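Aspartate aminotransferase (PDB 1O4S) catalyses the pyridoxal-phosphate-dependent transfer of an amino group between L-aspartate and 2-oxoglutarate, giving oxaloacetate and L-glutamate, and works as a homodimer. Local coordinates at residues Y74-P77 against L83-G86; V152-F155 against N159-P162; S212-D217 against F225-D230; K306-E311 against T370-L375. One frame throughout, in Å; residues are numbered along the deposited sequence.

Contact 1: residues Y74-P77 against L83-G86. With PLP (pyridoxal-5'-phosphate), chain J.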
loop_
_atom_site.group_PDB
_atom_site.type_symbol
_atom_site.label_atom_id
_atom_site.label_comp_id
_atom_site.label_asym_id
_atom_site.label_seq_id
_atom_site.Cartn_x
_atom_site.Cartn_y
_atom_site.Cartn_z
ATOM N N TYR B 74 6.361 -12.819 -5.241
ATOM C CA TYR B 74 5.076 -12.642 -4.615
ATOM C C TYR B 74 4.890 -13.691 -3.490
ATOM O O TYR B 74 5.377 -14.816 -3.604
ATOM C CB TYR B 74 3.951 -12.793 -5.641
ATOM C CG TYR B 74 3.760 -11.664 -6.664
ATOM C CD1 TYR B 74 3.700 -10.312 -6.283
ATOM C CD2 TYR B 74 3.546 -11.972 -7.982
ATOM C CE1 TYR B 74 3.502 -9.301 -7.245
ATOM C CE2 TYR B 74 3.317 -11.004 -8.933
ATOM C CZ TYR B 74 3.305 -9.660 -8.573
ATOM O OH TYR B 74 3.063 -8.756 -9.601
ATOM N N THR B 75 4.194 -13.289 -2.438
ATOM C CA THR B 75 3.723 -14.198 -1.381
ATOM C C THR B 75 2.194 -14.137 -1.278
ATOM O O THR B 75 1.543 -13.367 -1.972
ATOM C CB THR B 75 4.307 -13.823 -0.007
ATOM O OG1 THR B 75 3.841 -12.525 0.397
ATOM C CG2 THR B 75 5.752 -13.704 -0.055
ATOM N N ASP B 76 1.645 -14.971 -0.396
ATOM C CA ASP B 76 0.263 -14.873 0.043
ATOM C C ASP B 76 -0.010 -13.393 0.352
ATOM O O ASP B 76 0.738 -12.770 1.066
ATOM C CB ASP B 76 0.124 -15.748 1.285
ATOM C CG ASP B 76 -1.295 -15.850 1.829
ATOM O OD1 ASP B 76 -2.164 -14.983 1.593
ATOM O OD2 ASP B 76 -1.598 -16.770 2.596
ATOM N N PRO B 77 -1.053 -12.806 -0.213
ATOM C CA PRO B 77 -1.348 -11.376 0.026
ATOM C C PRO B 77 -1.551 -10.981 1.497
ATOM O O PRO B 77 -1.326 -9.803 1.851
ATOM C CB PRO B 77 -2.670 -11.136 -0.723
ATOM C CG PRO B 77 -2.880 -12.261 -1.584
ATOM C CD PRO B 77 -2.023 -13.433 -1.121
ATOM N N LEU B 83 5.071 -15.757 9.235
ATOM C CA LEU B 83 5.010 -14.448 9.877
ATOM C C LEU B 83 3.658 -14.298 10.603
ATOM O O LEU B 83 3.601 -13.892 11.748
ATOM C CB LEU B 83 5.259 -13.311 8.878
ATOM C CG LEU B 83 5.190 -11.872 9.372
ATOM C CD1 LEU B 83 6.056 -11.675 10.648
ATOM C CD2 LEU B 83 5.551 -10.851 8.302
ATOM N N ARG B 84 2.580 -14.698 9.947
ATOM C CA ARG B 84 1.281 -14.619 10.583
ATOM C C ARG B 84 1.198 -15.490 11.831
ATOM O O ARG B 84 0.680 -15.046 12.857
ATOM C CB ARG B 84 0.198 -14.974 9.587
ATOM C CG ARG B 84 -0.028 -13.858 8.589
ATOM C CD ARG B 84 -1.255 -14.069 7.735
ATOM N NE ARG B 84 -1.054 -15.166 6.784
ATOM C CZ ARG B 84 -1.636 -16.350 6.830
ATOM N NH1 ARG B 84 -1.354 -17.244 5.898
ATOM N NH2 ARG B 84 -2.477 -16.660 7.791
ATOM N N GLU B 85 1.743 -16.702 11.740
ATOM C CA GLU B 85 1.799 -17.624 12.841
ATOM C C GLU B 85 2.681 -17.083 13.959
ATOM O O GLU B 85 2.316 -17.165 15.119
ATOM C CB GLU B 85 2.311 -18.976 12.353
ATOM C CG GLU B 85 2.442 -20.024 13.443
ATOM C CD GLU B 85 3.117 -21.284 12.933
ATOM O OE1 GLU B 85 4.244 -21.183 12.350
ATOM O OE2 GLU B 85 2.512 -22.374 13.106
ATOM N N GLY B 86 3.845 -16.534 13.620
ATOM C CA GLY B 86 4.713 -15.923 14.620
ATOM C C GLY B 86 4.022 -14.782 15.357
ATOM O O GLY B 86 4.060 -14.721 16.575
HETATM N N1 PLP J . -0.948 -5.036 -14.346
HETATM C C2 PLP J . -1.016 -6.325 -14.858
HETATM C C2A PLP J . -2.048 -6.530 -15.965
HETATM C C3 PLP J . -0.158 -7.347 -14.358
HETATM O O3 PLP J . -0.242 -8.487 -14.807
HETATM C C4 PLP J . 0.813 -7.060 -13.344
HETATM C C4A PLP J . 1.784 -8.090 -12.733
HETATM C C5 PLP J . 0.820 -5.742 -12.869
HETATM C C6 PLP J . -0.038 -4.741 -13.386
HETATM C C5A PLP J . 1.805 -5.272 -11.838
HETATM O O4P PLP J . 1.913 -5.867 -10.572
HETATM P P PLP J . 2.896 -5.249 -9.491
HETATM O O1P PLP J . 3.552 -6.505 -9.070
HETATM O O2P PLP J . 3.685 -4.185 -10.090
HETATM O O3P PLP J . 1.921 -4.713 -8.510
#
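D76 and R84 form a side-chain salt bridge between the loop that follows helix 57-68 and the first turn of helix 81-95. It is a small, partly buried contact. OD2 of D76 lies 3.3 Å from NH1 of R84, and no other side-chain pair of the two segments meets. The two side chains cross at about a right angle, and the carboxylate and guanidinium planes are 62° apart. This is therefore a single-atom ion pair, not a flat two-pronged one. CG of D76 is anti to its own backbone N (chi1 -176°), which sends the carboxylate towards the helix. The arginine chain bends at chi3 (-71°), and this bend helps bring the guanidinium across to D76. D76 OD2 also pairs with NE of R78, and R84 NE donates to O of G79, just before the helix. Within the loop, OG1 of T75 donates to O of D76 at 3.2 Å. Y74 reaches the cofactor of the second subunit. Its OH donates to phosphate oxygen O1P of that PLP at 2.4 Å, so short that the exact length is doubtful. In aminotransferases of this family such a tyrosine from one subunit helps bind the cofactor phosphate of the other. T75 packs beside helix 281-290, where Q284 bonds its OG1, and the R84 side chain touches V104 and V106 of strand 104-107, an outer strand of the large sheet.

Contact 2: residues V152-F155 against N159-P162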
loop_
_atom_site.group_PDB
_atom_site.type_symbol
_atom_site.label_atom_id
_atom_site.label_comp_id
_atom_site.label_asym_id
_atom_site.label_seq_id
_atom_site.Cartn_x
_atom_site.Cartn_y
_atom_site.Cartn_z
ATOM N N VAL B 152 -14.172 13.464 19.534
ATOM C CA VAL B 152 -14.508 13.661 20.926
ATOM C C VAL B 152 -13.245 14.218 21.543
ATOM O O VAL B 152 -12.242 13.508 21.657
ATOM C CB VAL B 152 -14.939 12.339 21.617
ATOM C CG1 VAL B 152 -15.105 12.538 23.114
ATOM C CG2 VAL B 152 -16.224 11.820 20.990
ATOM N N GLU B 153 -13.302 15.496 21.922
ATOM C CA GLU B 153 -12.181 16.176 22.525
ATOM C C GLU B 153 -11.939 15.746 23.984
ATOM O O GLU B 153 -12.880 15.585 24.766
ATOM C CB GLU B 153 -12.404 17.679 22.466
ATOM C CG GLU B 153 -11.174 18.506 22.823
ATOM C CD GLU B 153 -11.456 20.000 22.838
ATOM O OE1 GLU B 153 -10.482 20.784 23.009
ATOM O OE2 GLU B 153 -12.644 20.394 22.696
ATOM N N THR B 154 -10.664 15.570 24.314
ATOM C CA THR B 154 -10.197 15.318 25.671
ATOM C C THR B 154 -9.296 16.453 26.118
ATOM O O THR B 154 -8.780 17.215 25.307
ATOM C CB THR B 154 -9.435 13.960 25.804
ATOM O OG1 THR B 154 -8.241 13.961 25.016
ATOM C CG2 THR B 154 -10.256 12.797 25.270
ATOM N N PHE B 155 -9.087 16.531 27.421
ATOM C CA PHE B 155 -8.538 17.736 28.045
ATOM C C PHE B 155 -7.368 17.405 28.941
ATOM O O PHE B 155 -7.357 16.360 29.587
ATOM C CB PHE B 155 -9.643 18.475 28.835
ATOM C CG PHE B 155 -10.837 18.825 27.988
ATOM C CD1 PHE B 155 -10.817 19.955 27.176
ATOM C CD2 PHE B 155 -11.951 17.986 27.944
ATOM C CE1 PHE B 155 -11.889 20.257 26.351
ATOM C CE2 PHE B 155 -13.028 18.286 27.124
ATOM C CZ PHE B 155 -13.001 19.424 26.328
ATOM N N ASN B 159 -6.286 14.693 32.176
ATOM C CA ASN B 159 -5.149 13.866 31.767
ATOM C C ASN B 159 -5.340 13.242 30.380
ATOM O O ASN B 159 -4.829 12.153 30.092
ATOM C CB ASN B 159 -4.847 12.763 32.807
ATOM C CG ASN B 159 -4.532 13.312 34.214
ATOM O OD1 ASN B 159 -4.959 12.724 35.219
ATOM N ND2 ASN B 159 -3.786 14.426 34.290
ATOM N N PHE B 160 -6.074 13.960 29.529
ATOM C CA PHE B 160 -6.488 13.503 28.203
ATOM C C PHE B 160 -7.186 12.137 28.197
ATOM O O PHE B 160 -7.098 11.384 27.227
ATOM C CB PHE B 160 -5.296 13.523 27.248
ATOM C CG PHE B 160 -4.785 14.898 26.966
ATOM C CD1 PHE B 160 -3.502 15.272 27.338
ATOM C CD2 PHE B 160 -5.582 15.825 26.312
ATOM C CE1 PHE B 160 -3.013 16.550 27.038
ATOM C CE2 PHE B 160 -5.109 17.102 26.025
ATOM C CZ PHE B 160 -3.810 17.460 26.395
ATOM N N GLN B 161 -7.907 11.840 29.274
ATOM C CA GLN B 161 -8.664 10.598 29.387
ATOM C C GLN B 161 -10.073 10.821 28.841
ATOM O O GLN B 161 -10.751 11.781 29.221
ATOM C CB GLN B 161 -8.745 10.106 30.834
ATOM C CG GLN B 161 -7.392 9.815 31.487
ATOM C CD GLN B 161 -6.663 8.650 30.821
ATOM O OE1 GLN B 161 -7.295 7.662 30.433
ATOM N NE2 GLN B 161 -5.344 8.764 30.697
ATOM N N PRO B 162 -10.487 9.960 27.918
ATOM C CA PRO B 162 -11.836 10.024 27.366
ATOM C C PRO B 162 -12.891 9.599 28.388
ATOM O O PRO B 162 -12.644 8.768 29.278
ATOM C CB PRO B 162 -11.782 9.063 26.195
ATOM C CG PRO B 162 -10.623 8.191 26.444
ATOM C CD PRO B 162 -9.696 8.872 27.326
HETATM O O HOH W 1 -10.765 14.519 28.748
#
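T154 has its OG1 between the backbone N and the carbonyl carbon (chi1 64°), while F160 carries its CG anti to the carbonyl carbon (chi1 -66°). These torsions bring the hydroxyl to the edge of the phenyl ring, with OG1 of T154 3.5 Å from CD2 of F160. The two side chains cross at about a right angle. The hydroxyl's hydrogen-bonding partner is O of S132, so its meeting with the ring is plain packing. The methyl does a different job. CG2 of T154 turns to P162 and lies 3.8 Å from its CA. Another edge atom of the phenyl ring, CE2 of F160, comes within 3.7 Å of O of T154, close to the ring plane. The backbones close the loop. N of F160 donates to O of F155 at 2.7 Å. The donor sits above the carbonyl plane, 40° out of it. N159 and F160 both have left-handed backbone angles where the chain reverses. A water bridges the two segments. It accepts from N of F155 at 2.9 Å and donates to O of Q161 at 2.8 Å. The whole is a short loop after an edge strand, closed by one direct bond and one water bridge. Strand 148-153 is the outermost strand of the seven-stranded sheet, and T154 continues its backbone pairing with S132 of strand 127-132. P162 rests on F131 of that strand, F160 touches P133 and T187, and the chain then enters helix 164-170.

Contact 3: residues S212-D217 against F225-D230. With PLP (pyridoxal-5'-phosphate), chain M.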
loop_
_atom_site.group_PDB
_atom_site.type_symbol
_atom_site.label_atom_id
_atom_site.label_comp_id
_atom_site.label_asym_id
_atom_site.label_seq_id
_atom_site.Cartn_x
_atom_site.Cartn_y
_atom_site.Cartn_z
ATOM N N SER B 212 -8.187 -0.660 17.797
ATOM C CA SER B 212 -7.167 -0.275 18.763
ATOM C C SER B 212 -5.781 -0.256 18.156
ATOM O O SER B 212 -5.257 -1.295 17.779
ATOM C CB SER B 212 -7.171 -1.208 19.971
ATOM O OG SER B 212 -6.388 -0.622 20.980
ATOM N N ASP B 213 -5.217 0.941 18.075
ATOM C CA ASP B 213 -3.909 1.190 17.504
ATOM C C ASP B 213 -2.904 1.223 18.639
ATOM O O ASP B 213 -2.717 2.262 19.295
ATOM C CB ASP B 213 -3.939 2.533 16.779
ATOM C CG ASP B 213 -2.613 2.897 16.123
ATOM O OD1 ASP B 213 -1.596 2.163 16.317
ATOM O OD2 ASP B 213 -2.516 3.935 15.409
ATOM N N GLU B 214 -2.215 0.100 18.817
ATOM C CA GLU B 214 -1.312 -0.111 19.934
ATOM C C GLU B 214 0.169 -0.169 19.521
ATOM O O GLU B 214 0.969 -0.876 20.111
ATOM C CB GLU B 214 -1.788 -1.365 20.706
ATOM C CG GLU B 214 -3.051 -1.071 21.543
ATOM C CD GLU B 214 -3.605 -2.240 22.368
ATOM O OE1 GLU B 214 -2.827 -3.077 22.931
ATOM O OE2 GLU B 214 -4.864 -2.306 22.489
ATOM N N VAL B 215 0.533 0.599 18.508
ATOM C CA VAL B 215 1.878 0.522 17.940
ATOM C C VAL B 215 2.990 0.945 18.904
ATOM O O VAL B 215 4.154 0.582 18.699
ATOM C CB VAL B 215 2.078 1.355 16.665
ATOM C CG1 VAL B 215 1.489 0.669 15.518
ATOM C CG2 VAL B 215 1.556 2.784 16.820
ATOM N N TYR B 216 2.621 1.708 19.943
ATOM C CA TYR B 216 3.584 2.219 20.923
ATOM C C TYR B 216 3.565 1.396 22.182
ATOM O O TYR B 216 4.149 1.790 23.163
ATOM C CB TYR B 216 3.286 3.683 21.252
ATOM C CG TYR B 216 3.518 4.628 20.102
ATOM C CD1 TYR B 216 4.799 5.017 19.756
ATOM C CD2 TYR B 216 2.467 5.167 19.389
ATOM C CE1 TYR B 216 5.024 5.896 18.736
ATOM C CE2 TYR B 216 2.689 6.055 18.341
ATOM C CZ TYR B 216 3.974 6.404 18.021
ATOM O OH TYR B 216 4.238 7.266 16.998
ATOM N N ASP B 217 2.927 0.232 22.151
ATOM C CA ASP B 217 2.729 -0.550 23.376
ATOM C C ASP B 217 4.005 -1.045 24.095
ATOM O O ASP B 217 3.941 -1.402 25.285
ATOM C CB ASP B 217 1.767 -1.726 23.157
ATOM C CG ASP B 217 2.362 -2.861 22.314
ATOM O OD1 ASP B 217 1.796 -3.983 22.355
ATOM O OD2 ASP B 217 3.321 -2.737 21.535
ATOM N N PHE B 225 -0.031 0.320 31.657
ATOM C CA PHE B 225 -0.534 0.066 30.300
ATOM C C PHE B 225 -1.502 -1.098 30.285
ATOM O O PHE B 225 -1.184 -2.186 30.739
ATOM C CB PHE B 225 0.563 -0.189 29.239
ATOM C CG PHE B 225 -0.012 -0.475 27.865
ATOM C CD1 PHE B 225 -0.683 0.521 27.174
ATOM C CD2 PHE B 225 0.068 -1.741 27.304
ATOM C CE1 PHE B 225 -1.266 0.280 25.955
ATOM C CE2 PHE B 225 -0.505 -2.005 26.066
ATOM C CZ PHE B 225 -1.177 -0.991 25.388
ATOM N N THR B 226 -2.686 -0.831 29.738
ATOM C CA THR B 226 -3.717 -1.824 29.488
ATOM C C THR B 226 -3.995 -1.860 27.985
ATOM O O THR B 226 -4.293 -0.823 27.377
ATOM C CB THR B 226 -5.005 -1.426 30.218
ATOM O OG1 THR B 226 -4.752 -1.244 31.626
ATOM C CG2 THR B 226 -6.016 -2.538 30.145
ATOM N N SER B 227 -3.915 -3.053 27.410
ATOM C CA SER B 227 -4.253 -3.286 26.012
ATOM C C SER B 227 -5.730 -3.591 25.949
ATOM O O SER B 227 -6.288 -4.118 26.912
ATOM C CB SER B 227 -3.477 -4.490 25.487
ATOM O OG SER B 227 -3.932 -4.901 24.232
ATOM N N ILE B 228 -6.363 -3.284 24.824
ATOM C CA ILE B 228 -7.726 -3.750 24.606
ATOM C C ILE B 228 -7.784 -5.280 24.727
ATOM O O ILE B 228 -8.816 -5.835 25.091
ATOM C CB ILE B 228 -8.297 -3.283 23.236
ATOM C CG1 ILE B 228 -9.850 -3.283 23.262
ATOM C CG2 ILE B 228 -7.766 -4.161 22.073
ATOM C CD1 ILE B 228 -10.467 -2.313 24.281
ATOM N N LEU B 229 -6.685 -5.948 24.405
ATOM C CA LEU B 229 -6.588 -7.403 24.565
ATOM C C LEU B 229 -6.437 -7.892 26.042
ATOM O O LEU B 229 -6.574 -9.089 26.308
ATOM C CB LEU B 229 -5.451 -7.942 23.708
ATOM C CG LEU B 229 -5.548 -7.607 22.206
ATOM C CD1 LEU B 229 -4.454 -8.355 21.462
ATOM C CD2 LEU B 229 -6.891 -7.924 21.588
ATOM N N ASP B 230 -6.146 -6.972 26.967
ATOM C CA ASP B 230 -6.244 -7.232 28.421
ATOM C C ASP B 230 -7.689 -7.298 28.958
ATOM O O ASP B 230 -7.962 -7.992 29.940
ATOM C CB ASP B 230 -5.472 -6.160 29.207
ATOM C CG ASP B 230 -3.936 -6.357 29.155
ATOM O OD1 ASP B 230 -3.212 -5.347 29.054
ATOM O OD2 ASP B 230 -3.381 -7.473 29.232
HETATM N N1 PLP M . -0.390 5.148 14.676
HETATM C C2 PLP M . 0.301 6.181 15.276
HETATM C C2A PLP M . -0.495 7.034 16.220
HETATM C C3 PLP M . 1.652 6.424 14.979
HETATM O O3 PLP M . 2.250 7.341 15.529
HETATM C C4 PLP M . 2.340 5.572 14.101
HETATM C C4A PLP M . 3.834 5.821 13.793
HETATM C C5 PLP M . 1.593 4.512 13.529
HETATM C C6 PLP M . 0.244 4.329 13.824
HETATM C C5A PLP M . 2.123 3.476 12.561
HETATM O O4P PLP M . 2.987 3.762 11.474
HETATM P P PLP M . 3.584 2.609 10.537
HETATM O O1P PLP M . 4.952 3.132 10.300
HETATM O O2P PLP M . 3.526 1.311 11.231
HETATM O O3P PLP M . 2.694 2.761 9.367
#
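E214 reaches from just after strand 209-213 to the start of the short, weakly bonded helix 228-231, and both of its carboxylate oxygens are used. S227 OG donates to OE1 of E214 at a very short 2.5 Å. OE2 of E214 accepts twice. N of I228 meets it at 2.9 Å on the syn side, 25° out of the carboxylate plane. OG of S212 gives its proton to the anti lone pair, 2.7 Å away. The extended glutamate chain is thus fixed in rotation, and the nearby helix start may favour its negative charge. S227 OG has a second role as N-cap: it accepts from N of L229. The reciprocal bond runs from N of S227 to OD1 of D230, at 2.9 Å and nearly straight (174°), which completes a capping box. This helix links strands 209-213 and 238-243 in a beta-alpha-beta unit of the large domain. E214 also opens a type I turn, its O accepting from N of D217. CB of D217 packs on CE2 of F225 at 3.7 Å, while its carboxylate pairs with R94. The end of the strand and the turn face the cofactor. OD2 of D213 lies 2.6 Å from pyridine N1 of PLP, the aspartate placement characteristic of this enzyme family, and is also bonded by Y138. OH of Y216 shares a very short 2.5 Å hydrogen bond with PLP O3 and has Y328 as a second partner.

Contact 4: residues K306-E311 against T370-L375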
loop_
_atom_site.group_PDB
_atom_site.type_symbol
_atom_site.label_atom_id
_atom_site.label_comp_id
_atom_site.label_asym_id
_atom_site.label_seq_id
_atom_site.Cartn_x
_atom_site.Cartn_y
_atom_site.Cartn_z
ATOM N N LYS B 306 12.579 10.539 28.567
ATOM C CA LYS B 306 11.268 10.949 29.031
ATOM C C LYS B 306 11.438 11.568 30.404
ATOM O O LYS B 306 11.014 12.686 30.622
ATOM C CB LYS B 306 10.312 9.744 29.061
ATOM C CG LYS B 306 8.847 10.052 29.493
ATOM C CD LYS B 306 8.621 10.077 31.021
ATOM C CE LYS B 306 8.778 8.696 31.673
ATOM N NZ LYS B 306 8.437 8.693 33.163
ATOM N N ASN B 307 12.080 10.861 31.326
ATOM C CA ASN B 307 12.321 11.405 32.671
ATOM C C ASN B 307 13.059 12.734 32.642
ATOM O O ASN B 307 12.762 13.619 33.428
ATOM C CB ASN B 307 13.127 10.438 33.535
ATOM C CG ASN B 307 12.329 9.242 33.968
ATOM O OD1 ASN B 307 11.099 9.287 34.009
ATOM N ND2 ASN B 307 13.021 8.150 34.288
ATOM N N PHE B 308 14.027 12.869 31.743
ATOM C CA PHE B 308 14.822 14.089 31.658
ATOM C C PHE B 308 14.039 15.280 31.129
ATOM O O PHE B 308 14.205 16.397 31.604
ATOM C CB PHE B 308 16.051 13.882 30.761
ATOM C CG PHE B 308 16.795 15.161 30.469
ATOM C CD1 PHE B 308 17.580 15.760 31.454
ATOM C CD2 PHE B 308 16.666 15.794 29.235
ATOM C CE1 PHE B 308 18.235 16.959 31.203
ATOM C CE2 PHE B 308 17.330 16.984 28.975
ATOM C CZ PHE B 308 18.109 17.571 29.961
ATOM N N VAL B 309 13.224 15.059 30.113
ATOM C CA VAL B 309 12.461 16.149 29.522
ATOM C C VAL B 309 11.338 16.578 30.475
ATOM O O VAL B 309 11.042 17.764 30.601
ATOM C CB VAL B 309 11.903 15.812 28.100
ATOM C CG1 VAL B 309 10.990 14.566 28.100
ATOM C CG2 VAL B 309 11.113 17.011 27.531
ATOM N N VAL B 310 10.746 15.597 31.149
ATOM C CA VAL B 310 9.677 15.831 32.105
ATOM C C VAL B 310 10.219 16.702 33.229
ATOM O O VAL B 310 9.687 17.778 33.467
ATOM C CB VAL B 310 9.041 14.498 32.615
ATOM C CG1 VAL B 310 8.238 14.700 33.894
ATOM C CG2 VAL B 310 8.148 13.898 31.524
ATOM N N GLU B 311 11.292 16.270 33.886
ATOM C CA GLU B 311 11.882 17.068 34.969
ATOM C C GLU B 311 12.192 18.481 34.488
ATOM O O GLU B 311 11.867 19.453 35.144
ATOM C CB GLU B 311 13.152 16.435 35.560
ATOM C CG GLU B 311 13.862 17.398 36.537
ATOM C CD GLU B 311 14.827 16.743 37.534
ATOM O OE1 GLU B 311 15.331 17.481 38.433
ATOM O OE2 GLU B 311 15.092 15.512 37.421
ATOM N N THR B 370 15.698 11.872 20.232
ATOM C CA THR B 370 17.058 12.369 20.075
ATOM C C THR B 370 17.819 12.272 21.393
ATOM O O THR B 370 17.249 12.002 22.447
ATOM C CB THR B 370 17.117 13.820 19.496
ATOM O OG1 THR B 370 17.010 14.790 20.534
ATOM C CG2 THR B 370 15.923 14.165 18.627
ATOM N N SER B 371 19.126 12.468 21.310
ATOM C CA SER B 371 19.988 12.298 22.460
ATOM C C SER B 371 19.666 13.296 23.586
ATOM O O SER B 371 19.165 14.400 23.337
ATOM C CB SER B 371 21.429 12.450 22.026
ATOM O OG SER B 371 21.618 13.724 21.470
ATOM N N ILE B 372 19.962 12.887 24.822
ATOM C CA ILE B 372 19.832 13.770 25.968
ATOM C C ILE B 372 20.623 15.037 25.736
ATOM O O ILE B 372 20.175 16.120 26.122
ATOM C CB ILE B 372 20.217 13.050 27.288
ATOM C CG1 ILE B 372 19.052 12.152 27.693
ATOM C CG2 ILE B 372 20.490 14.060 28.423
ATOM C CD1 ILE B 372 19.251 11.422 28.971
ATOM N N GLU B 373 21.750 14.907 25.039
ATOM C CA GLU B 373 22.612 16.043 24.721
ATOM C C GLU B 373 21.868 17.113 23.909
ATOM O O GLU B 373 21.900 18.297 24.224
ATOM C CB GLU B 373 23.851 15.576 23.937
ATOM C CG GLU B 373 24.840 16.713 23.646
ATOM C CD GLU B 373 26.015 16.311 22.747
ATOM O OE1 GLU B 373 25.957 15.225 22.145
ATOM O OE2 GLU B 373 27.002 17.096 22.645
ATOM N N ARG B 374 21.227 16.669 22.849
ATOM C CA ARG B 374 20.506 17.561 21.957
ATOM C C ARG B 374 19.234 18.084 22.609
ATOM O O ARG B 374 18.886 19.240 22.419
ATOM C CB ARG B 374 20.165 16.848 20.649
ATOM C CG ARG B 374 21.374 16.495 19.829
ATOM C CD ARG B 374 22.025 17.682 19.162
ATOM N NE ARG B 374 21.428 17.956 17.846
ATOM C CZ ARG B 374 21.617 19.082 17.144
ATOM N NH1 ARG B 374 22.365 20.068 17.637
ATOM N NH2 ARG B 374 21.025 19.222 15.954
ATOM N N LEU B 375 18.550 17.210 23.352
ATOM C CA LEU B 375 17.392 17.595 24.139
ATOM C C LEU B 375 17.747 18.688 25.148
ATOM O O LEU B 375 16.959 19.591 25.383
ATOM C CB LEU B 375 16.803 16.392 24.864
ATOM C CG LEU B 375 16.037 15.369 24.017
ATOM C CD1 LEU B 375 15.752 14.170 24.876
ATOM C CD2 LEU B 375 14.750 15.953 23.501
#
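L375, which packs on F308, donates its backbone N to O of S371 at 2.9 Å. This bond belongs to the first turn of helix 372-386. S371 is the N-cap of that helix: its OG accepts from N of R374 at 3.3 Å. The start of the helix is capped where it meets helix 296-315. The contact itself is apolar and centres on the F308 ring. CG2 of I372 sits squarely over one face in a CH-pi contact, 4.2 Å from the ring centroid and only 7° off the ring normal. CB of L375 approaches the ring edge instead, 4.2 Å from CE2 of F308. F308 has CG anti to its backbone N (chi1 171°), which carries the ring across to the other helix. The two helices belong to the small domain of this aminotransferase fold. V309, next to F308, rests on L329 of strand 328-332 in the four-stranded sheet of that domain. F308 also touches T376 and L379, further along helix 372-386. R374 forms a salt bridge with D42, just before strand 44-45.

How the contacts relate
The contacts follow one another along the chain, each closing before the next opens. Contacts 2 and 3 share the seven-stranded sheet of the large domain and have centres about 17 Å apart. Contact 2 closes off its outermost strand, while contact 3 holds an inner strand beside the cofactor. The centres of contacts 1 and 2 are about 38 Å apart, on opposite sides of the chain's centre, with Y74 of the contact 1 loop reaching the second subunit. Contact 4 joins helices of the small domain, its centre about 25 Å from that of contact 3 and about 39 Å from that of contact 1. Contacts 1 and 3 both reach PLP, but in different active sites: each site of the homodimer combines D213 and Y216 of one subunit with Y74 of the other.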